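Local coordinates for protein chitooligosaccharidolytic beta-N-acetylglucosaminidase (Ostrinia furnacalis, PDB 3OZP) that hydrolyses terminal beta-linked N-acetylglucosamine units one at a time from the non-reducing ends of chitooligosaccharides, preferring the shorter ones, at residues Ala278-Gly283 with Cys309-Pro314; Thr196-Tyr201 with Ile225-Ser230. One frame throughout, in Å; residues are numbered along the deposited sequence.

Contact 1: residues Ala278-Gly283 with Cys309-Pro314; sequences APAHVG and CGQLNP. With OAN (O-(2-acetamido-2-deoxy D-glucopyranosylidene) amino-N-phenylcarbamate), chain B.
Leu312 lies against three residues of the loop Ala278-Gly283, its branched end set among Ala278, Pro279 and Val282. CD1 reaches Ala278 CB at 3.9 Å, while CD2 lies 3.8 Å from Val282 CG2, the Val282 and Leu312 side chains crossing at about a right angle. Val282 sets CG1 anti to its carbonyl carbon (chi1 -62°), which turns CG2 onto the backbone of the other segment, 3.4 Å from Leu312 N. That same N donates a nearly straight hydrogen bond of 2.8 Å to Pro279 O, in the carbonyl plane (N-H...O angle 169°). With an alanine here, the backbone bond could remain, but Ala278 CB and the Val282 methyls would probably lose their apolar partner and a gap would open between them.

Gly310 fits where a side chain could not: its CA comes to 3.2 Å from Val282 O in a CA-H...O contact, and a CB would run into that oxygen. One water joins the segments nearby, accepting from His281 N and donating to Gly310 O, each at 2.8 Å. The outer layer is mostly aromatic: Phe381 of helix 373-393 covers Ala278, Pro279 and Leu312, and Trp352 packs on Pro279 while its NE1 donates to Leu312 O. The peptide before Pro279 is cis and bends the chain just past barrel strand 271-278.

His281, inferred to belong to the charge relay, leaves the backbone away from 309-314, and its CE1 lies 3.3 Å from OAJ of the bound OAN. Its ring is held at ND1 by Asp227 and at NE2 by Glu346. Apolar packing and one direct bond tie down residues flanking His281 and a water holds its own N, consistent with a steady placement of its imidazole between two acidic residues.

Contact 2: residues Thr196-Tyr201 with Ile225-Ser230; sequences TARNYY and ITDSQS. With OAN (O-(2-acetamido-2-deoxy D-glucopyranosylidene) amino-N-phenylcarbamate), chain B.
The guanidinium of Arg198 carries the carboxylate of Asp227 on one face: the two planes are 25° apart and stacked, with Asp227 OD2 3.3 Å above the centre of the arginine group. This is a salt bridge made largely through the face, Arg198 NH2 lying 3.3 Å from Asp227 OD1. The edge serves other partners. Arg198 NE donates in its own plane to Gln229 OE1 at 2.8 Å, although it approaches from above the amide's carbonyl plane and the bond is bent to 136°. A water in the guanidinium plane accepts from NH2 and joins it to Asp227 OD1. Arg198 NH2 also gives a straighter bond of 2.7 Å to OAN OAJ, whereas NH1 reaches OAN OAJ and OAN OAK through weak bonds and also pairs with Asp195. A bend in the arginine chain (chi2 56°) folds it across Gln229 and delivers its end to the sugar. A long, flat cation suits this place, because it can stack on an acid and still bind hydroxyls at its rim.

Asp227, an inferred charge-relay residue, is also bonded by His224 at OD2; together with the arginine stack this probably fixes the turn of its carboxylate. Ala197 is small enough for its CB to rest 3.4 Å from Asp227 N, and Ser230 OG donates to Ala197 O at 2.6 Å on a lone pair.

Both segments leave C-terminal ends of neighbouring barrel strands: 196-201 runs from strand 189-195 to helix 203-215, while 225-230 follows strand 220-224 and leads toward helix 240-245. Trp562 of the second subunit packs on Gln229.

Both contacts belong to the catalytic (beta/alpha)8 barrel, their centres about 14 Å apart on its C-terminal rim. Contact 2 comes first along the chain, joining the loops after strands 189-195 and 220-224, the first and second of the barrel; contact 1 follows, joining the loop after the third strand, 271-278, to the short strand 311-312. They are bridged by a probable hydrogen bond between His281 ND1 and Asp227 OD1 at 2.8 Å and by packing of Ser228 CB on Val282 O. Of these three loops, the first and third supply Arg198 and His281 to the bound OAN, while the second places Asp227 behind them, linking the inferred charge relay to an arginine that grips the sugar.

Contact 1: residues Ala278-Gly283 with Cys309-Pro314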
loop_
_atom_site.group_PDB
_atom_site.type_symbol
_atom_site.label_atom_id
_atom_site.label_comp_id
_atom_site.label_asym_id
_atom_site.label_seq_id
_atom_site.Cartn_x
_atom_site.Cartn_y
_atom_site.Cartn_z
ATOM N N ALA A 278 0.301 27.016 12.057
ATOM C CA ALA A 278 1.116 28.068 12.671
ATOM C C ALA A 278 0.868 28.110 14.183
ATOM O O ALA A 278 -0.227 27.760 14.627
ATOM C CB ALA A 278 0.790 29.417 12.042
ATOM N N PRO A 279 1.862 28.565 14.981
ATOM C CA PRO A 279 3.176 29.107 14.615
ATOM C C PRO A 279 4.312 28.086 14.564
ATOM O O PRO A 279 5.416 28.433 14.151
ATOM C CB PRO A 279 3.442 30.124 15.727
ATOM C CG PRO A 279 2.807 29.515 16.921
ATOM C CD PRO A 279 1.603 28.729 16.425
ATOM N N ALA A 280 4.061 26.853 14.996
ATOM C CA ALA A 280 5.019 25.771 14.790
ATOM C C ALA A 280 4.810 25.175 13.396
ATOM O O ALA A 280 3.981 25.663 12.625
ATOM C CB ALA A 280 4.873 24.706 15.868
ATOM N N HIS A 281 5.566 24.128 13.072
ATOM C CA HIS A 281 5.400 23.421 11.795
ATOM C C HIS A 281 5.560 24.361 10.598
ATOM O O HIS A 281 4.766 24.354 9.654
ATOM C CB HIS A 281 4.062 22.674 11.769
ATOM C CG HIS A 281 4.004 21.539 12.738
ATOM N ND1 HIS A 281 4.563 20.308 12.473
ATOM C CD2 HIS A 281 3.503 21.463 13.993
ATOM C CE1 HIS A 281 4.388 19.514 13.514
ATOM N NE2 HIS A 281 3.745 20.191 14.449
ATOM N N VAL A 282 6.590 25.199 10.682
ATOM C CA VAL A 282 7.023 26.050 9.581
ATOM C C VAL A 282 8.533 25.884 9.456
ATOM O O VAL A 282 9.199 25.496 10.413
ATOM C CB VAL A 282 6.654 27.553 9.789
ATOM C CG1 VAL A 282 5.142 27.748 9.859
ATOM C CG2 VAL A 282 7.334 28.129 11.033
ATOM N N GLY A 283 9.068 26.145 8.272
ATOM C CA GLY A 283 10.498 25.993 8.049
ATOM C C GLY A 283 10.880 26.320 6.628
ATOM O O GLY A 283 11.212 27.467 6.313
ATOM N N CYS A 309 13.021 21.195 12.961
ATOM C CA CYS A 309 12.408 22.206 13.816
ATOM C C CYS A 309 12.208 23.500 13.034
ATOM O O CYS A 309 12.720 23.654 11.918
ATOM C CB CYS A 309 13.265 22.463 15.059
ATOM S SG CYS A 309 13.668 21.008 16.050
ATOM N N GLY A 310 11.457 24.424 13.619
ATOM C CA GLY A 310 11.154 25.697 12.983
ATOM C C GLY A 310 9.839 26.259 13.476
ATOM O O GLY A 310 8.817 25.564 13.477
ATOM N N GLN A 311 9.872 27.516 13.910
ATOM C CA GLN A 311 8.673 28.216 14.383
ATOM C C GLN A 311 8.681 29.658 13.924
ATOM O O GLN A 311 9.744 30.250 13.743
ATOM C CB GLN A 311 8.572 28.185 15.914
ATOM C CG GLN A 311 8.506 26.802 16.504
ATOM C CD GLN A 311 7.963 26.774 17.916
ATOM O OE1 GLN A 311 8.117 27.726 18.693
ATOM N NE2 GLN A 311 7.325 25.672 18.261
ATOM N N LEU A 312 7.492 30.225 13.747
ATOM C CA LEU A 312 7.365 31.631 13.406
ATOM C C LEU A 312 7.811 32.497 14.583
ATOM O O LEU A 312 7.688 32.094 15.742
ATOM C CB LEU A 312 5.925 31.965 13.007
ATOM C CG LEU A 312 5.355 31.305 11.744
ATOM C CD1 LEU A 312 3.885 31.666 11.580
ATOM C CD2 LEU A 312 6.150 31.681 10.485
ATOM N N ASN A 313 8.358 33.666 14.270
ATOM C CA ASN A 313 8.712 34.658 15.279
ATOM C C ASN A 313 7.576 35.674 15.376
ATOM O O ASN A 313 7.452 36.548 14.514
ATOM C CB ASN A 313 10.038 35.341 14.912
ATOM C CG ASN A 313 10.543 36.288 15.997
ATOM O OD1 ASN A 313 9.775 36.778 16.831
ATOM N ND2 ASN A 313 11.845 36.548 15.985
ATOM N N PRO A 314 6.742 35.567 16.428
ATOM C CA PRO A 314 5.545 36.403 16.539
ATOM C C PRO A 314 5.837 37.880 16.822
ATOM O O PRO A 314 4.933 38.710 16.718
ATOM C CB PRO A 314 4.781 35.786 17.722
ATOM C CG PRO A 314 5.509 34.537 18.083
ATOM C CD PRO A 314 6.907 34.699 17.604
HETATM C CAH OAN B . -1.534 17.192 15.576
HETATM C CAG OAN B . -0.445 16.189 15.196
HETATM O OAN OAN B . -0.730 15.009 15.000
HETATM N NAI OAN B . 0.803 16.703 15.121
HETATM C CAB OAN B . 2.002 15.923 14.736
HETATM C CAC OAN B . 1.977 15.777 13.194
HETATM O OAJ OAN B . 2.650 16.888 12.597
HETATM C CAD OAN B . 2.626 14.481 12.770
HETATM O OAK OAN B . 2.618 14.382 11.341
HETATM C CAE OAN B . 1.808 13.373 13.396
HETATM C CAF OAN B . 2.324 12.007 12.955
HETATM O OAM OAN B . 1.528 10.975 13.541
HETATM O OAL OAN B . 1.913 13.466 14.838
HETATM C CAA OAN B . 2.077 14.692 15.453
HETATM N NAY OAN B . 2.312 14.761 16.763
HETATM O OAQ OAN B . 2.342 13.471 17.495
HETATM C CAP OAN B . 3.431 13.242 18.288
HETATM O OAR OAN B . 3.818 14.093 19.092
HETATM N NAO OAN B . 4.027 12.039 18.186
HETATM C CAS OAN B . 5.083 11.672 18.920
HETATM C CAT OAN B . 4.911 11.222 20.233
HETATM C CAU OAN B . 6.017 10.810 20.980
HETATM C CAV OAN B . 7.293 10.835 20.412
HETATM C CAW OAN B . 7.467 11.270 19.097
HETATM C CAX OAN B . 6.361 11.681 18.350
HETATM O O HOH W 1 7.934 22.941 13.975
#

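Contact 2: residues Thr196-Tyr201 with Ile225-Ser230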
loop_
_atom_site.group_PDB
_atom_site.type_symbol
_atom_site.label_atom_id
_atom_site.label_comp_id
_atom_site.label_asym_id
_atom_site.label_seq_id
_atom_site.Cartn_x
_atom_site.Cartn_y
_atom_site.Cartn_z
ATOM N N THR A 196 0.195 17.037 2.757
ATOM C CA THR A 196 0.903 17.080 1.467
ATOM C C THR A 196 2.188 17.896 1.571
ATOM O O THR A 196 2.688 18.438 0.569
ATOM C CB THR A 196 0.028 17.654 0.328
ATOM O OG1 THR A 196 -0.253 19.042 0.578
ATOM C CG2 THR A 196 -1.276 16.873 0.185
ATOM N N ALA A 197 2.722 17.971 2.787
ATOM C CA ALA A 197 3.932 18.732 3.049
ATOM C C ALA A 197 5.089 17.822 3.454
ATOM O O ALA A 197 6.241 18.069 3.087
ATOM C CB ALA A 197 3.668 19.787 4.113
ATOM N N ARG A 198 4.784 16.763 4.202
ATOM C CA ARG A 198 5.805 15.789 4.573
ATOM C C ARG A 198 6.215 14.946 3.372
ATOM O O ARG A 198 7.336 14.452 3.308
ATOM C CB ARG A 198 5.340 14.918 5.737
ATOM C CG ARG A 198 5.639 15.514 7.107
ATOM C CD ARG A 198 5.049 16.925 7.316
ATOM N NE ARG A 198 5.245 17.333 8.705
ATOM C CZ ARG A 198 4.407 17.040 9.698
ATOM N NH1 ARG A 198 3.283 16.369 9.449
ATOM N NH2 ARG A 198 4.688 17.431 10.940
ATOM N N ASN A 199 5.293 14.797 2.428
ATOM C CA ASN A 199 5.580 14.240 1.109
ATOM C C ASN A 199 4.561 14.799 0.129
ATOM O O ASN A 199 3.451 15.162 0.530
ATOM C CB ASN A 199 5.533 12.706 1.122
ATOM C CG ASN A 199 6.852 12.073 1.557
ATOM O OD1 ASN A 199 7.911 12.368 1.005
ATOM N ND2 ASN A 199 6.788 11.195 2.543
ATOM N N TYR A 200 4.934 14.880 -1.145
ATOM C CA TYR A 200 4.038 15.417 -2.167
ATOM C C TYR A 200 3.043 14.373 -2.675
ATOM O O TYR A 200 3.357 13.190 -2.760
ATOM C CB TYR A 200 4.854 16.001 -3.323
ATOM C CG TYR A 200 4.044 16.720 -4.368
ATOM C CD1 TYR A 200 3.737 16.102 -5.577
ATOM C CD2 TYR A 200 3.585 18.019 -4.153
ATOM C CE1 TYR A 200 3.000 16.752 -6.547
ATOM C CE2 TYR A 200 2.843 18.683 -5.128
ATOM C CZ TYR A 200 2.559 18.040 -6.320
ATOM O OH TYR A 200 1.829 18.676 -7.290
ATOM N N TYR A 201 1.830 14.829 -2.978
ATOM C CA TYR A 201 0.776 13.991 -3.546
ATOM C C TYR A 201 0.373 14.608 -4.866
ATOM O O TYR A 201 0.073 15.798 -4.928
ATOM C CB TYR A 201 -0.450 13.933 -2.616
ATOM C CG TYR A 201 -0.250 13.093 -1.370
ATOM C CD1 TYR A 201 -0.890 11.859 -1.226
ATOM C CD2 TYR A 201 0.587 13.525 -0.343
ATOM C CE1 TYR A 201 -0.702 11.080 -0.080
ATOM C CE2 TYR A 201 0.786 12.758 0.796
ATOM C CZ TYR A 201 0.138 11.542 0.926
ATOM O OH TYR A 201 0.329 10.794 2.059
ATOM N N ILE A 225 -1.529 21.508 3.932
ATOM C CA ILE A 225 -0.749 21.811 2.730
ATOM C C ILE A 225 0.697 22.262 2.994
ATOM O O ILE A 225 1.564 22.073 2.139
ATOM C CB ILE A 225 -1.531 22.793 1.798
ATOM C CG1 ILE A 225 -0.932 22.834 0.387
ATOM C CG2 ILE A 225 -1.684 24.193 2.435
ATOM C CD1 ILE A 225 -1.898 23.364 -0.677
ATOM N N THR A 226 0.964 22.817 4.175
ATOM C CA THR A 226 2.310 23.271 4.524
ATOM C C THR A 226 2.777 22.660 5.837
ATOM O O THR A 226 1.968 22.274 6.676
ATOM C CB THR A 226 2.393 24.818 4.657
ATOM O OG1 THR A 226 1.445 25.268 5.635
ATOM C CG2 THR A 226 2.116 25.500 3.325
ATOM N N ASP A 227 4.089 22.560 5.999
ATOM C CA ASP A 227 4.682 22.196 7.282
ATOM C C ASP A 227 6.145 22.597 7.236
ATOM O O ASP A 227 6.557 23.305 6.319
ATOM C CB ASP A 227 4.512 20.700 7.588
ATOM C CG ASP A 227 4.351 20.425 9.076
ATOM O OD1 ASP A 227 5.361 20.508 9.816
ATOM O OD2 ASP A 227 3.215 20.122 9.507
ATOM N N SER A 228 6.930 22.158 8.215
ATOM C CA SER A 228 8.343 22.524 8.258
ATOM C C SER A 228 9.140 21.940 7.082
ATOM O O SER A 228 10.110 22.550 6.628
ATOM C CB SER A 228 8.966 22.134 9.601
ATOM O OG SER A 228 9.004 20.731 9.762
ATOM N N GLN A 229 8.705 20.782 6.582
ATOM C CA GLN A 229 9.407 20.053 5.504
ATOM C C GLN A 229 9.271 20.649 4.104
ATOM O O GLN A 229 10.173 20.485 3.273
ATOM C CB GLN A 229 8.964 18.583 5.459
ATOM C CG GLN A 229 9.487 17.718 6.597
ATOM C CD GLN A 229 8.623 17.798 7.860
ATOM O OE1 GLN A 229 7.654 18.555 7.923
ATOM N NE2 GLN A 229 8.982 17.014 8.870
ATOM N N SER A 230 8.144 21.301 3.821
ATOM C CA SER A 230 7.926 21.908 2.504
ATOM C C SER A 230 6.758 22.882 2.465
ATOM O O SER A 230 5.872 22.854 3.328
ATOM C CB SER A 230 7.739 20.836 1.417
ATOM O OG SER A 230 6.515 20.136 1.583
HETATM C CAH OAN B . -1.534 17.192 15.576
HETATM C CAG OAN B . -0.445 16.189 15.196
HETATM O OAN OAN B . -0.730 15.009 15.000
HETATM N NAI OAN B . 0.803 16.703 15.121
HETATM C CAB OAN B . 2.002 15.923 14.736
HETATM C CAC OAN B . 1.977 15.777 13.194
HETATM O OAJ OAN B . 2.650 16.888 12.597
HETATM C CAD OAN B . 2.626 14.481 12.770
HETATM O OAK OAN B . 2.618 14.382 11.341
HETATM C CAE OAN B . 1.808 13.373 13.396
HETATM C CAF OAN B . 2.324 12.007 12.955
HETATM O OAM OAN B . 1.528 10.975 13.541
HETATM O OAL OAN B . 1.913 13.466 14.838
HETATM C CAA OAN B . 2.077 14.692 15.453
HETATM N NAY OAN B . 2.312 14.761 16.763
HETATM O OAQ OAN B . 2.342 13.471 17.495
HETATM C CAP OAN B . 3.431 13.242 18.288
HETATM O OAR OAN B . 3.818 14.093 19.092
HETATM N NAO OAN B . 4.027 12.039 18.186
HETATM C CAS OAN B . 5.083 11.672 18.920
HETATM C CAT OAN B . 4.911 11.222 20.233
HETATM C CAU OAN B . 6.017 10.810 20.980
HETATM C CAV OAN B . 7.293 10.835 20.412
HETATM C CAW OAN B . 7.467 11.270 19.097
HETATM C CAX OAN B . 6.361 11.681 18.350
HETATM O O HOH W 2 5.222 18.824 -0.652
HETATM O O HOH W 3 7.325 18.704 11.138
#